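Long-range contact in hypothetical protein XAC2396 (Xanthomonas axonopodis pv. citri, PDB 2G3W), which is of unknown function but has a compact fold built around a variation of the PD-(D/E)XK nuclease motif: residues Ala46-Phe57 with Leu69-Leu80. Residues are numbered along the deposited sequence; the frame is centred on the assembly and turned at random.
Sequences AFALFADDRLEF and LWRRDYTGDPDL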
loop_
_atom_site.group_PDB
_atom_site.type_symbol
_atom_site.label_atom_id
_atom_site.label_comp_id
_atom_site.label_asym_id
_atom_site.label_seq_id
_atom_site.Cartn_x
_atom_site.Cartn_y
_atom_site.Cartn_z
ATOM N N ALA A 46 11.074 8.903 10.581
ATOM C CA ALA A 46 11.075 7.431 10.604
ATOM C C ALA A 46 10.797 6.902 11.996
ATOM O O ALA A 46 10.016 5.953 12.178
ATOM C CB ALA A 46 12.385 6.872 10.081
ATOM N N PHE A 47 11.441 7.515 12.984
ATOM C CA PHE A 47 11.151 7.163 14.344
ATOM C C PHE A 47 9.638 7.318 14.615
ATOM O O PHE A 47 8.997 6.408 15.152
ATOM C CB PHE A 47 12.034 7.975 15.323
ATOM C CG PHE A 47 11.965 7.456 16.739
ATOM C CD1 PHE A 47 10.839 7.671 17.495
ATOM C CD2 PHE A 47 13.014 6.714 17.289
ATOM C CE1 PHE A 47 10.730 7.170 18.806
ATOM C CE2 PHE A 47 12.928 6.227 18.623
ATOM C CZ PHE A 47 11.781 6.448 19.357
ATOM N N ALA A 48 9.056 8.441 14.200
ATOM C CA ALA A 48 7.639 8.688 14.430
ATOM C C ALA A 48 6.733 7.702 13.707
ATOM O O ALA A 48 5.666 7.332 14.243
ATOM C CB ALA A 48 7.277 10.124 14.064
ATOM N N LEU A 49 7.121 7.279 12.503
ATOM C CA LEU A 49 6.325 6.288 11.759
ATOM C C LEU A 49 6.311 4.902 12.434
ATOM O O LEU A 49 5.346 4.157 12.309
ATOM C CB LEU A 49 6.770 6.182 10.291
ATOM C CG LEU A 49 6.630 7.461 9.437
ATOM C CD1 LEU A 49 7.094 7.219 7.987
ATOM C CD2 LEU A 49 5.189 7.964 9.491
ATOM N N PHE A 50 7.370 4.590 13.168
ATOM C CA PHE A 50 7.572 3.256 13.721
ATOM C C PHE A 50 7.724 3.236 15.243
ATOM O O PHE A 50 8.215 2.259 15.797
ATOM C CB PHE A 50 8.797 2.613 13.046
ATOM C CG PHE A 50 8.552 2.286 11.613
ATOM C CD1 PHE A 50 7.814 1.156 11.271
ATOM C CD2 PHE A 50 8.953 3.161 10.610
ATOM C CE1 PHE A 50 7.518 0.891 9.985
ATOM C CE2 PHE A 50 8.663 2.897 9.310
ATOM C CZ PHE A 50 7.951 1.749 8.987
ATOM N N ALA A 51 7.287 4.312 15.906
ATOM C CA ALA A 51 7.700 4.631 17.257
ATOM C C ALA A 51 7.270 3.584 18.263
ATOM O O ALA A 51 6.122 3.109 18.253
ATOM C CB ALA A 51 7.190 6.011 17.673
ATOM N N ASP A 52 8.206 3.279 19.154
ATOM C CA ASP A 52 8.089 2.205 20.104
ATOM C C ASP A 52 8.881 2.630 21.318
ATOM O O ASP A 52 9.814 3.421 21.192
ATOM C CB ASP A 52 8.771 0.986 19.505
ATOM C CG ASP A 52 8.351 -0.285 20.154
ATOM O OD1 ASP A 52 9.114 -0.787 20.997
ATOM O OD2 ASP A 52 7.261 -0.785 19.815
ATOM N N ASP A 53 8.542 2.083 22.486
ATOM C CA ASP A 53 9.340 2.305 23.684
ATOM C C ASP A 53 10.788 1.833 23.475
ATOM O O ASP A 53 11.709 2.334 24.127
ATOM C CB ASP A 53 8.696 1.628 24.904
ATOM N N ARG A 54 10.975 0.913 22.523
ATOM C CA ARG A 54 12.242 0.189 22.352
ATOM C C ARG A 54 12.981 0.513 21.047
ATOM O O ARG A 54 14.120 0.082 20.840
ATOM C CB ARG A 54 12.014 -1.319 22.501
ATOM C CG ARG A 54 11.392 -1.675 23.833
ATOM C CD ARG A 54 11.461 -3.154 24.150
ATOM N NE ARG A 54 12.808 -3.628 24.481
ATOM C CZ ARG A 54 13.505 -4.472 23.723
ATOM N NH1 ARG A 54 12.983 -4.942 22.581
ATOM N NH2 ARG A 54 14.719 -4.857 24.111
ATOM N N LEU A 55 12.345 1.299 20.188
ATOM C CA LEU A 55 13.006 1.774 18.987
ATOM C C LEU A 55 14.194 2.623 19.417
ATOM O O LEU A 55 14.068 3.478 20.312
ATOM C CB LEU A 55 12.039 2.589 18.115
ATOM C CG LEU A 55 12.475 2.971 16.686
ATOM C CD1 LEU A 55 12.911 1.712 15.912
ATOM C CD2 LEU A 55 11.348 3.631 15.939
ATOM N N GLU A 56 15.347 2.375 18.797
ATOM C CA GLU A 56 16.527 3.207 19.004
ATOM C C GLU A 56 17.167 3.596 17.673
ATOM O O GLU A 56 17.091 2.847 16.702
ATOM C CB GLU A 56 17.557 2.494 19.882
ATOM C CG GLU A 56 17.117 2.429 21.339
ATOM C CD GLU A 56 17.835 1.376 22.137
ATOM O OE1 GLU A 56 18.758 0.727 21.589
ATOM O OE2 GLU A 56 17.456 1.199 23.322
ATOM N N PHE A 57 17.799 4.765 17.649
ATOM C CA PHE A 57 18.680 5.137 16.534
ATOM C C PHE A 57 19.944 4.289 16.575
ATOM O O PHE A 57 20.527 4.097 17.646
ATOM C CB PHE A 57 19.023 6.642 16.595
ATOM C CG PHE A 57 17.802 7.546 16.456
ATOM C CD1 PHE A 57 17.109 7.620 15.253
ATOM C CD2 PHE A 57 17.346 8.313 17.537
ATOM C CE1 PHE A 57 15.970 8.440 15.110
ATOM C CE2 PHE A 57 16.209 9.139 17.409
ATOM C CZ PHE A 57 15.513 9.195 16.199
ATOM N N LEU A 69 17.741 2.918 12.111
ATOM C CA LEU A 69 16.965 2.690 13.357
ATOM C C LEU A 69 16.739 1.220 13.555
ATOM O O LEU A 69 16.692 0.465 12.582
ATOM C CB LEU A 69 15.610 3.404 13.339
ATOM C CG LEU A 69 15.508 4.897 13.004
ATOM C CD1 LEU A 69 15.517 5.127 11.473
ATOM C CD2 LEU A 69 14.215 5.436 13.608
ATOM N N TRP A 70 16.545 0.811 14.813
ATOM C CA TRP A 70 16.179 -0.579 15.110
ATOM C C TRP A 70 15.528 -0.793 16.464
ATOM O O TRP A 70 15.754 -0.017 17.405
ATOM C CB TRP A 70 17.361 -1.543 14.956
ATOM C CG TRP A 70 18.648 -1.214 15.694
ATOM C CD1 TRP A 70 18.938 -0.105 16.443
ATOM C CD2 TRP A 70 19.833 -2.015 15.683
ATOM N NE1 TRP A 70 20.237 -0.188 16.929
ATOM C CE2 TRP A 70 20.806 -1.347 16.460
ATOM C CE3 TRP A 70 20.176 -3.231 15.060
ATOM C CZ2 TRP A 70 22.093 -1.864 16.651
ATOM C CZ3 TRP A 70 21.452 -3.741 15.251
ATOM C CH2 TRP A 70 22.393 -3.060 16.052
ATOM N N ARG A 71 14.680 -1.813 16.499
ATOM C CA ARG A 71 14.152 -2.354 17.741
ATOM C C ARG A 71 14.714 -3.771 17.854
ATOM O O ARG A 71 14.625 -4.571 16.911
ATOM C CB ARG A 71 12.631 -2.360 17.729
ATOM C CG ARG A 71 12.055 -2.965 19.001
ATOM C CD ARG A 71 10.550 -2.888 19.032
ATOM N NE ARG A 71 9.915 -3.723 18.008
ATOM C CZ ARG A 71 9.313 -3.254 16.918
ATOM N NH1 ARG A 71 9.256 -1.944 16.685
ATOM N NH2 ARG A 71 8.758 -4.100 16.065
ATOM N N ARG A 72 15.338 -4.063 18.981
ATOM C CA ARG A 72 15.922 -5.378 19.189
ATOM C C ARG A 72 15.220 -6.105 20.336
ATOM O O ARG A 72 14.835 -5.475 21.321
ATOM C CB ARG A 72 17.419 -5.241 19.469
ATOM C CG ARG A 72 18.224 -4.766 18.267
ATOM C CD ARG A 72 19.634 -4.462 18.713
ATOM N NE ARG A 72 19.705 -3.094 19.223
ATOM C CZ ARG A 72 20.765 -2.555 19.811
ATOM N NH1 ARG A 72 21.858 -3.267 19.981
ATOM N NH2 ARG A 72 20.720 -1.293 20.220
ATOM N N ASP A 73 15.029 -7.417 20.214
ATOM C CA ASP A 73 14.309 -8.129 21.263
ATOM C C ASP A 73 15.147 -8.175 22.543
ATOM O O ASP A 73 16.284 -7.670 22.558
ATOM C CB ASP A 73 13.853 -9.539 20.825
ATOM C CG ASP A 73 15.015 -10.475 20.490
ATOM O OD1 ASP A 73 16.131 -10.296 21.035
ATOM O OD2 ASP A 73 14.800 -11.410 19.677
ATOM N N TYR A 74 14.575 -8.781 23.594
ATOM C CA TYR A 74 15.194 -8.855 24.930
ATOM C C TYR A 74 16.410 -9.777 24.997
ATOM O O TYR A 74 17.011 -9.912 26.049
ATOM C CB TYR A 74 14.153 -9.247 26.003
ATOM C CG TYR A 74 13.145 -8.143 26.228
ATOM C CD1 TYR A 74 13.518 -6.969 26.904
ATOM C CD2 TYR A 74 11.836 -8.248 25.724
ATOM C CE1 TYR A 74 12.615 -5.931 27.091
ATOM C CE2 TYR A 74 10.919 -7.205 25.900
ATOM C CZ TYR A 74 11.320 -6.049 26.587
ATOM O OH TYR A 74 10.439 -5.004 26.782
ATOM N N THR A 75 16.762 -10.400 23.869
ATOM C CA THR A 75 17.996 -11.185 23.772
ATOM C C THR A 75 18.947 -10.568 22.740
ATOM O O THR A 75 20.016 -11.111 22.482
ATOM C CB THR A 75 17.751 -12.694 23.464
ATOM O OG1 THR A 75 17.239 -12.838 22.140
ATOM C CG2 THR A 75 16.781 -13.320 24.454
ATOM N N GLY A 76 18.556 -9.433 22.166
ATOM C CA GLY A 76 19.445 -8.666 21.293
ATOM C C GLY A 76 19.186 -8.721 19.792
ATOM O O GLY A 76 19.580 -7.819 19.053
ATOM N N ASP A 77 18.516 -9.764 19.324
ATOM C CA ASP A 77 18.307 -9.915 17.875
ATOM C C ASP A 77 17.321 -8.902 17.301
ATOM O O ASP A 77 16.292 -8.646 17.913
ATOM C CB ASP A 77 17.898 -11.352 17.564
ATOM C CG ASP A 77 18.903 -12.349 18.113
ATOM O OD1 ASP A 77 20.114 -12.079 17.949
ATOM O OD2 ASP A 77 18.497 -13.373 18.724
ATOM N N PRO A 78 17.647 -8.297 16.136
ATOM C CA PRO A 78 16.767 -7.282 15.567
ATOM C C PRO A 78 15.359 -7.771 15.234
ATOM O O PRO A 78 15.189 -8.768 14.497
ATOM C CB PRO A 78 17.518 -6.849 14.299
ATOM C CG PRO A 78 18.925 -7.148 14.581
ATOM C CD PRO A 78 18.856 -8.456 15.308
ATOM N N ASP A 79 14.364 -7.076 15.786
ATOM C CA ASP A 79 12.953 -7.246 15.401
ATOM C C ASP A 79 12.592 -6.376 14.209
ATOM O O ASP A 79 11.791 -6.761 13.340
ATOM C CB ASP A 79 12.015 -6.909 16.576
ATOM C CG ASP A 79 11.659 -8.104 17.392
ATOM O OD1 ASP A 79 11.684 -9.226 16.829
ATOM O OD2 ASP A 79 11.360 -7.943 18.610
ATOM N N LEU A 80 13.187 -5.195 14.169
ATOM C CA LEU A 80 12.892 -4.229 13.141
ATOM C C LEU A 80 14.179 -3.504 12.815
ATOM O O LEU A 80 14.866 -3.030 13.717
ATOM C CB LEU A 80 11.851 -3.214 13.628
ATOM C CG LEU A 80 11.357 -2.171 12.600
ATOM C CD1 LEU A 80 10.482 -2.802 11.536
ATOM C CD2 LEU A 80 10.602 -1.067 13.347
HETATM O O HOH W 1 7.247 -0.390 15.877
HETATM O O HOH W 2 15.632 -1.998 21.028
HETATM O O HOH W 3 17.521 -1.215 19.489
HETATM O O HOH W 4 21.533 1.737 18.451
#
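Leu69 reaches from strand 69-72 into the apolar cluster formed by Ala46, Phe47, Leu55 and Phe57. Its two methyls divide the work. CD1 meets Ala46 CB, and CD2 packs 3.8 Å from Phe47 CB. Phe57 lies alongside Leu69, pointing the same way, with Phe57 CE1 3.8 Å from Leu69 CD2. Leu55 has CG anti to its backbone N (chi1 -169°), which helps to place CD2 over the rim of one face of the Phe47 ring while CD1 rests against Leu69 CB. Farther along, Leu80 CD2 approaches Phe50 CB at 4.1 Å. Val103 of strand 101-106 also touches Phe50 and Leu80.

Strands 56-57 and 69-72 form an antiparallel hairpin at the edge of the chain's sheet. Glu56 and Trp70 are the hydrogen-bonded pair: Glu56 N donates to Trp70 O and Trp70 N to Glu56 O, each at 2.8 Å. Their side chains share a face with Arg72. The Arg72 guanidinium lies over one face of the Trp70 ring, with NE above the ring centre. Its NH2 makes a salt bridge to Glu56 OE1 (3.1 Å), weak as a hydrogen bond. The carboxylate and guanidinium planes are 81° apart. A water joins Glu56 OE1, Trp70 O and Arg72 NE.

Arg54 bends at chi3 (72°) and lays its guanidinium over one face of the Tyr74 ring. This is a cation-pi contact, with CZ of Arg54 4.0 Å from the Tyr74 ring centroid. The guanidinium edge faces Arg72 O. Asp52 OD1 accepts the backbone N-H of Arg54 in an Asx turn, while its OD2 forms only a long salt bridge with Arg71 NH1, well out of the guanidinium plane.

Apolar packing around buried Leu69 thus joins helix 37-49 to the hairpin. The long or weak salt bridges suggest that charge pairing adds less to this join.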